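Local coordinates for protein adenylate isopentenyltransferase (Humulus lupulus, PDB 3A8T) that transfers an isopentenyl group from dimethylallyl diphosphate to ATP, ADP or AMP in cytokinin biosynthesis, with magnesium as cofactor, at residues Lys41-Met46 against Ile58-His63; Thr302-Ala307 against Lys323-Pro328. All blocks are in the same frame, centred on the assembly; numbering follows the deposited sequence.

Interaction 1: Lys41-Met46 against Ile58-His63; sequences KLLVLM and IDLAAH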
ATOM      1  N   LYS A  41      14.824   5.271 -17.506  1.00 30.89           N
ATOM      2  CA  LYS A  41      14.992   5.530 -16.090  1.00 28.18           C
ATOM      3  C   LYS A  41      13.670   5.423 -15.359  1.00 26.88           C
ATOM      4  O   LYS A  41      12.641   5.961 -15.809  1.00 25.98           O
ATOM      5  CB  LYS A  41      15.599   6.896 -15.856  1.00 29.41           C
ATOM      6  CG  LYS A  41      17.053   7.039 -16.363  1.00 32.39           C
ATOM      7  CD  LYS A  41      17.633   8.467 -16.072  1.00 34.50           C
ATOM      8  CE  LYS A  41      19.177   8.594 -16.336  1.00 35.13           C
ATOM      9  NZ  LYS A  41      20.011   7.898 -15.285  1.00 34.75           N
ATOM     10  N   LEU A  42      13.715   4.690 -14.254  1.00 22.42           N
ATOM     11  CA  LEU A  42      12.570   4.488 -13.436  1.00 22.32           C
ATOM     12  C   LEU A  42      12.902   4.578 -11.954  1.00 21.08           C
ATOM     13  O   LEU A  42      13.766   3.883 -11.446  1.00 20.04           O
ATOM     14  CB  LEU A  42      11.921   3.128 -13.742  1.00 23.37           C
ATOM     15  CG  LEU A  42      10.755   2.750 -12.802  1.00 23.62           C
ATOM     16  CD1 LEU A  42       9.492   3.640 -13.012  1.00 20.86           C
ATOM     17  CD2 LEU A  42      10.485   1.285 -12.993  1.00 21.20           C
ATOM     18  N   LEU A  43      12.206   5.456 -11.260  1.00 20.74           N
ATOM     19  CA  LEU A  43      12.427   5.594  -9.838  1.00 19.69           C
ATOM     20  C   LEU A  43      11.500   4.604  -9.157  1.00 18.02           C
ATOM     21  O   LEU A  43      10.319   4.510  -9.526  1.00 19.41           O
ATOM     22  CB  LEU A  43      12.113   7.014  -9.398  1.00 19.34           C
ATOM     23  CG  LEU A  43      12.352   7.387  -7.940  1.00 17.87           C
ATOM     24  CD1 LEU A  43      13.812   7.049  -7.513  1.00 16.88           C
ATOM     25  CD2 LEU A  43      12.047   8.882  -7.819  1.00 15.75           C
ATOM     26  N   VAL A  44      12.029   3.863  -8.195  1.00 15.89           N
ATOM     27  CA  VAL A  44      11.233   2.877  -7.497  1.00 16.88           C
ATOM     28  C   VAL A  44      11.186   3.171  -6.009  1.00 18.25           C
ATOM     29  O   VAL A  44      12.195   3.216  -5.361  1.00 19.49           O
ATOM     30  CB  VAL A  44      11.801   1.457  -7.754  1.00 17.03           C
ATOM     31  CG1 VAL A  44      10.957   0.387  -7.002  1.00 13.78           C
ATOM     32  CG2 VAL A  44      11.857   1.211  -9.262  1.00 14.57           C
ATOM     33  N   LEU A  45       9.998   3.414  -5.481  1.00 20.58           N
ATOM     34  CA  LEU A  45       9.856   3.723  -4.068  1.00 22.96           C
ATOM     35  C   LEU A  45       9.335   2.483  -3.399  1.00 24.49           C
ATOM     36  O   LEU A  45       8.205   2.070  -3.668  1.00 27.43           O
ATOM     37  CB  LEU A  45       8.903   4.924  -3.807  1.00 22.85           C
ATOM     38  CG  LEU A  45       9.196   6.272  -4.519  1.00 23.03           C
ATOM     39  CD1 LEU A  45       8.520   7.382  -3.806  1.00 18.51           C
ATOM     40  CD2 LEU A  45      10.677   6.519  -4.675  1.00 21.56           C
ATOM     41  N   MET A  46      10.179   1.908  -2.541  1.00 24.61           N
ATOM     42  CA  MET A  46       9.927   0.683  -1.805  1.00 25.82           C
ATOM     43  C   MET A  46       9.846   0.779  -0.275  1.00 25.51           C
ATOM     44  O   MET A  46      10.359   1.714   0.362  1.00 25.17           O
ATOM     45  CB  MET A  46      11.006  -0.332  -2.139  1.00 29.59           C
ATOM     46  CG  MET A  46      10.807  -1.049  -3.462  1.00 35.84           C
ATOM     47  SD  MET A  46      12.151  -2.255  -3.744  1.00 42.44           S
ATOM     48  CE  MET A  46      13.370  -1.236  -3.141  1.00 38.79           C
ATOM     49  N   ILE A  58       4.836  12.223  -3.627  1.00 20.85           N
ATOM     50  CA  ILE A  58       4.239  13.521  -3.845  1.00 19.29           C
ATOM     51  C   ILE A  58       5.207  14.639  -3.477  1.00 19.03           C
ATOM     52  O   ILE A  58       5.320  15.590  -4.188  1.00 21.77           O
ATOM     53  CB  ILE A  58       2.905  13.689  -3.085  1.00 18.37           C
ATOM     54  CG1 ILE A  58       1.967  12.531  -3.394  1.00 14.55           C
ATOM     55  CG2 ILE A  58       2.245  15.042  -3.515  1.00 19.28           C
ATOM     56  CD1 ILE A  58       1.786  12.233  -4.861  1.00 14.01           C
ATOM     57  N   ASP A  59       5.927  14.517  -2.388  1.00 20.57           N
ATOM     58  CA  ASP A  59       6.905  15.544  -2.053  1.00 21.75           C
ATOM     59  C   ASP A  59       7.960  15.698  -3.149  1.00 21.58           C
ATOM     60  O   ASP A  59       8.353  16.788  -3.489  1.00 23.82           O
ATOM     61  CB  ASP A  59       7.614  15.221  -0.727  1.00 23.52           C
ATOM     62  CG  ASP A  59       6.707  15.438   0.517  1.00 25.15           C
ATOM     63  OD1 ASP A  59       5.807  16.311   0.472  1.00 26.71           O
ATOM     64  OD2 ASP A  59       6.922  14.766   1.556  1.00 24.18           O
ATOM     65  N   LEU A  60       8.410  14.601  -3.718  1.00 22.26           N
ATOM     66  CA  LEU A  60       9.415  14.653  -4.771  1.00 21.61           C
ATOM     67  C   LEU A  60       8.910  15.340  -6.025  1.00 23.20           C
ATOM     68  O   LEU A  60       9.694  15.805  -6.817  1.00 24.58           O
ATOM     69  CB  LEU A  60       9.864  13.218  -5.142  1.00 21.61           C
ATOM     70  CG  LEU A  60      10.759  12.458  -4.130  1.00 20.98           C
ATOM     71  CD1 LEU A  60      10.843  11.035  -4.510  1.00 19.30           C
ATOM     72  CD2 LEU A  60      12.192  13.050  -4.073  1.00 18.88           C
ATOM     73  N   ALA A  61       7.593  15.397  -6.206  1.00 24.28           N
ATOM     74  CA  ALA A  61       7.004  15.982  -7.400  1.00 24.12           C
ATOM     75  C   ALA A  61       7.181  17.470  -7.361  1.00 24.67           C
ATOM     76  O   ALA A  61       7.190  18.105  -8.399  1.00 26.46           O
ATOM     77  CB  ALA A  61       5.491  15.609  -7.521  1.00 22.79           C
ATOM     78  N   ALA A  62       7.313  18.034  -6.166  1.00 24.31           N
ATOM     79  CA  ALA A  62       7.519  19.469  -6.106  1.00 27.05           C
ATOM     80  C   ALA A  62       8.947  19.847  -6.643  1.00 27.49           C
ATOM     81  O   ALA A  62       9.187  21.008  -6.950  1.00 28.13           O
ATOM     82  CB  ALA A  62       7.328  19.992  -4.656  1.00 24.59           C
ATOM     83  N   HIS A  63       9.835  18.858  -6.787  1.00 25.43           N
ATOM     84  CA  HIS A  63      11.224  19.062  -7.220  1.00 26.67           C
ATOM     85  C   HIS A  63      11.526  18.514  -8.577  1.00 27.62           C
ATOM     86  O   HIS A  63      12.440  18.958  -9.245  1.00 28.91           O
ATOM     87  CB  HIS A  63      12.200  18.345  -6.284  1.00 27.22           C
ATOM     88  CG  HIS A  63      12.226  18.896  -4.900  1.00 26.95           C
ATOM     89  ND1 HIS A  63      13.195  19.768  -4.475  1.00 28.02           N
ATOM     90  CD2 HIS A  63      11.344  18.780  -3.880  1.00 24.94           C
ATOM     91  CE1 HIS A  63      12.906  20.175  -3.251  1.00 28.87           C
ATOM     92  NE2 HIS A  63      11.785  19.589  -2.871  1.00 28.36           N
TER
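Leu60 reaches out from the helix 53-61 and sets one methyl, CD1, against two leucines of the strand 41-46. The nearer is Leu43, whose CD2 lies 4.1 Å from Leu60 CD1. Leu45 touches more loosely, with its CD1 4.4 Å from the same Leu60 CD1. Leu43 and Leu45 are two residues apart on the strand, so both side chains leave by the same face of the sheet. The one methyl serves both. The side chains of Leu43 and Leu60 meet at an oblique angle, methyl to methyl. In Leu43, CG stands opposite the backbone N (chi1 -177°), and chi2 (54°) then turns CD2 toward Leu60. The backbones stay well apart: the nearest CA atoms, of Leu43 and Leu60, are 10.8 Å from each other.

This is the strand-loop-helix unit of a P-loop fold. The strand 41-46 is an inner strand of the parallel sheet, between 132-136 and 174-181. The ATP-binding residues Gly47 to Ser54 run from the end of the strand into the first turn of the helix. Other groups fill in around the leucines. Val134 touches both Leu43 and Leu45, while Val333 touches Leu43 and Ser329 touches Leu60, both from the helix 315-338. Asp59, next to Leu60, is hydrogen-bonded through OD2 to Trp321 NE1.

All three leucines are buried, and the two segments meet through their methyls alone. The contact is therefore purely apolar and small, with 83 Å² buried in total, and the wide backbone spacing is bridged entirely by side chains.

Interaction 2: Thr302-Ala307 against Lys323-Pro328; sequences TESFRA and KQVLEP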
ATOM      1  N   THR A 302      11.988   6.353  10.760  1.00 21.93           N
ATOM      2  CA  THR A 302      11.576   6.062  12.136  1.00 22.83           C
ATOM      3  C   THR A 302      11.197   7.216  13.061  1.00 22.88           C
ATOM      4  O   THR A 302      10.170   7.174  13.668  1.00 23.86           O
ATOM      5  CB  THR A 302      12.607   5.187  12.839  1.00 23.34           C
ATOM      6  OG1 THR A 302      12.786   3.980  12.076  1.00 22.41           O
ATOM      7  CG2 THR A 302      12.128   4.866  14.272  1.00 24.07           C
ATOM      8  N   GLU A 303      11.990   8.260  13.147  1.00 23.01           N
ATOM      9  CA  GLU A 303      11.647   9.322  14.027  1.00 25.76           C
ATOM     10  C   GLU A 303      10.505  10.138  13.499  1.00 26.99           C
ATOM     11  O   GLU A 303       9.848  10.870  14.264  1.00 28.08           O
ATOM     12  CB  GLU A 303      12.836  10.241  14.240  1.00 30.53           C
ATOM     13  CG  GLU A 303      14.037   9.539  14.872  1.00 38.20           C
ATOM     14  CD  GLU A 303      13.730   8.922  16.222  1.00 41.01           C
ATOM     15  OE1 GLU A 303      13.061   9.595  17.047  1.00 43.57           O
ATOM     16  OE2 GLU A 303      14.174   7.769  16.452  1.00 44.71           O
ATOM     17  N   SER A 304      10.292  10.063  12.195  1.00 25.41           N
ATOM     18  CA  SER A 304       9.218  10.801  11.565  1.00 25.89           C
ATOM     19  C   SER A 304       7.923  10.181  12.011  1.00 27.61           C
ATOM     20  O   SER A 304       6.964  10.875  12.309  1.00 28.48           O
ATOM     21  CB  SER A 304       9.300  10.725  10.018  1.00 26.94           C
ATOM     22  OG  SER A 304      10.396  11.432   9.465  1.00 23.17           O
ATOM     23  N   PHE A 305       7.914   8.853  12.039  1.00 28.71           N
ATOM     24  CA  PHE A 305       6.756   8.088  12.440  1.00 29.65           C
ATOM     25  C   PHE A 305       6.469   8.186  13.928  1.00 30.78           C
ATOM     26  O   PHE A 305       5.294   8.337  14.332  1.00 28.26           O
ATOM     27  CB  PHE A 305       6.938   6.631  11.977  1.00 31.06           C
ATOM     28  CG  PHE A 305       6.696   6.460  10.506  1.00 31.23           C
ATOM     29  CD1 PHE A 305       5.513   5.932  10.040  1.00 32.76           C
ATOM     30  CD2 PHE A 305       7.591   6.974   9.581  1.00 32.20           C
ATOM     31  CE1 PHE A 305       5.218   5.928   8.671  1.00 34.64           C
ATOM     32  CE2 PHE A 305       7.295   6.974   8.212  1.00 32.14           C
ATOM     33  CZ  PHE A 305       6.108   6.452   7.764  1.00 31.94           C
ATOM     34  N   ARG A 306       7.535   8.124  14.732  1.00 31.19           N
ATOM     35  CA  ARG A 306       7.434   8.250  16.194  1.00 33.09           C
ATOM     36  C   ARG A 306       6.708   9.573  16.428  1.00 34.06           C
ATOM     37  O   ARG A 306       5.671   9.620  17.083  1.00 34.10           O
ATOM     38  CB  ARG A 306       8.832   8.332  16.810  1.00 34.68           C
ATOM     39  CG  ARG A 306       9.106   7.484  18.031  1.00 34.36           C
ATOM     40  CD  ARG A 306      10.601   7.604  18.499  1.00 34.47           C
ATOM     41  NE  ARG A 306      11.456   6.472  18.117  1.00 30.51           N
ATOM     42  CZ  ARG A 306      11.232   5.241  18.548  1.00 31.66           C
ATOM     43  NH1 ARG A 306      10.207   5.025  19.363  1.00 33.19           N
ATOM     44  NH2 ARG A 306      11.988   4.223  18.158  1.00 31.83           N
ATOM     45  N   ALA A 307       7.249  10.649  15.873  1.00 35.08           N
ATOM     46  CA  ALA A 307       6.623  11.968  16.004  1.00 37.57           C
ATOM     47  C   ALA A 307       5.200  11.995  15.405  1.00 39.62           C
ATOM     48  O   ALA A 307       4.307  12.653  15.907  1.00 40.19           O
ATOM     49  CB  ALA A 307       7.482  12.995  15.337  1.00 36.08           C
ATOM     50  N   LYS A 323      13.885  16.728   6.820  1.00 32.31           N
ATOM     51  CA  LYS A 323      15.310  16.533   7.048  1.00 32.03           C
ATOM     52  C   LYS A 323      15.800  15.111   6.883  1.00 29.42           C
ATOM     53  O   LYS A 323      16.807  14.884   6.245  1.00 29.01           O
ATOM     54  CB  LYS A 323      15.703  17.000   8.459  1.00 36.68           C
ATOM     55  CG  LYS A 323      15.533  18.476   8.699  1.00 45.16           C
ATOM     56  CD  LYS A 323      15.738  18.890  10.168  1.00 51.12           C
ATOM     57  CE  LYS A 323      17.168  18.538  10.722  1.00 54.21           C
ATOM     58  NZ  LYS A 323      18.345  19.231  10.051  1.00 56.64           N
ATOM     59  N   GLN A 324      15.089  14.151   7.443  1.00 27.82           N
ATOM     60  CA  GLN A 324      15.576  12.779   7.386  1.00 28.72           C
ATOM     61  C   GLN A 324      15.222  11.902   6.211  1.00 26.43           C
ATOM     62  O   GLN A 324      15.930  10.943   5.906  1.00 26.90           O
ATOM     63  CB  GLN A 324      15.207  12.046   8.687  1.00 28.87           C
ATOM     64  CG  GLN A 324      15.730  12.753   9.944  1.00 29.01           C
ATOM     65  CD  GLN A 324      15.630  11.905  11.224  1.00 32.14           C
ATOM     66  OE1 GLN A 324      16.339  12.173  12.196  1.00 33.92           O
ATOM     67  NE2 GLN A 324      14.764  10.881  11.228  1.00 30.54           N
ATOM     68  N   VAL A 325      14.139  12.237   5.536  1.00 24.21           N
ATOM     69  CA  VAL A 325      13.657  11.410   4.439  1.00 22.69           C
ATOM     70  C   VAL A 325      13.644  12.130   3.113  1.00 22.01           C
ATOM     71  O   VAL A 325      14.156  11.647   2.148  1.00 22.74           O
ATOM     72  CB  VAL A 325      12.206  10.924   4.753  1.00 22.88           C
ATOM     73  CG1 VAL A 325      11.689  10.073   3.639  1.00 23.01           C
ATOM     74  CG2 VAL A 325      12.163  10.188   6.096  1.00 23.14           C
ATOM     75  N   LEU A 326      13.048  13.307   3.084  1.00 23.52           N
ATOM     76  CA  LEU A 326      12.962  14.039   1.858  1.00 24.55           C
ATOM     77  C   LEU A 326      14.258  14.621   1.377  1.00 24.68           C
ATOM     78  O   LEU A 326      14.653  14.290   0.305  1.00 26.10           O
ATOM     79  CB  LEU A 326      11.857  15.117   1.956  1.00 24.68           C
ATOM     80  CG  LEU A 326      11.558  15.913   0.671  1.00 27.41           C
ATOM     81  CD1 LEU A 326      11.071  14.978  -0.473  1.00 23.65           C
ATOM     82  CD2 LEU A 326      10.539  17.036   0.984  1.00 24.94           C
ATOM     83  N   GLU A 327      14.944  15.457   2.149  1.00 27.55           N
ATOM     84  CA  GLU A 327      16.199  16.067   1.649  1.00 28.77           C
ATOM     85  C   GLU A 327      17.145  15.019   1.062  1.00 26.91           C
ATOM     86  O   GLU A 327      17.635  15.184  -0.046  1.00 27.22           O
ATOM     87  CB  GLU A 327      16.856  16.964   2.730  1.00 30.99           C
ATOM     88  CG  GLU A 327      18.254  16.524   3.309  1.00 39.41           C
ATOM     89  CD  GLU A 327      18.611  17.215   4.715  1.00 42.73           C
ATOM     90  OE1 GLU A 327      19.008  16.458   5.656  1.00 42.87           O
ATOM     91  OE2 GLU A 327      18.484  18.489   4.880  1.00 42.21           O
ATOM     92  N   PRO A 328      17.390  13.908   1.769  1.00 25.76           N
ATOM     93  CA  PRO A 328      18.286  12.880   1.204  1.00 24.61           C
ATOM     94  C   PRO A 328      17.762  12.313  -0.146  1.00 24.00           C
ATOM     95  O   PRO A 328      18.502  12.149  -1.085  1.00 24.94           O
ATOM     96  CB  PRO A 328      18.323  11.809   2.303  1.00 24.38           C
ATOM     97  CG  PRO A 328      18.087  12.609   3.568  1.00 25.71           C
ATOM     98  CD  PRO A 328      17.015  13.590   3.156  1.00 25.99           C
TER
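Gln324 and Glu303 meet at the outer side of this helix pair. The amide nitrogen NE2 of Gln324 lies 3.6 Å from Glu303 CB and 4.0 Å from Glu303 CG, so it rests on the aliphatic part of the glutamate and not on its carboxylate. The two side chains slant across one another, and their carboxylate and amide planes are 77° apart. On the buried side, Ser304 OG faces Val325 CG2 at 4.0 Å. Neither pair is hydrogen-bonded; the two segments meet by van der Waals touch.

Torsions explain the outer pair. Gln324 is stretched out beyond CG, which takes its amide across to the other helix. Glu303 folds at chi2 (-59°), and its carboxylate turns away from the glutamine toward Arg306. Arg306 NE gives a weak hydrogen bond of 3.4 Å to Glu303 OE2 within a salt bridge along the same helix.

The two helices close the chain of this P-loop fold. Strand 296-300, at one edge of the parallel sheet, leads into helix 302-309. After a short loop comes helix 315-338, and the two segments run in roughly opposite directions.

Further out, Ile320 touches Glu303, Ser304 and Ala307, and Trp321 also lies on Ser304, so the preceding turn of the long helix extends the same interface. Thr302 OG1 ties the start of its helix to Asp300 OD1 and Ser183 N. The long helix has a wider pi-type turn at 323-326 and a kink at Pro328, whose nitrogen lacks the bond to the preceding turn. In this part of the helix Val325 O accepts a hydrogen bond from Ser329 OG.

In the fold
Interactions 1 and 2 follow one another along the chain, and their centres are 16 Å apart. They touch where the helix 53-61 meets the helix 315-338. Asp59 CB is 3.5 Å from Leu326 CD1, and Leu60 N is 4.2 Å from the same Leu326 CD1. Both contacts lie near the ATP-binding loop. In interaction 1 the side chain of Leu45 is about 4 Å from that of Lys53, and about 13 Å from the bound ATP. In interaction 2 the side chain of Val325 is about 7 Å from Gly52. The segment 323-328 also holds Lys323, itself an ATP-binding residue.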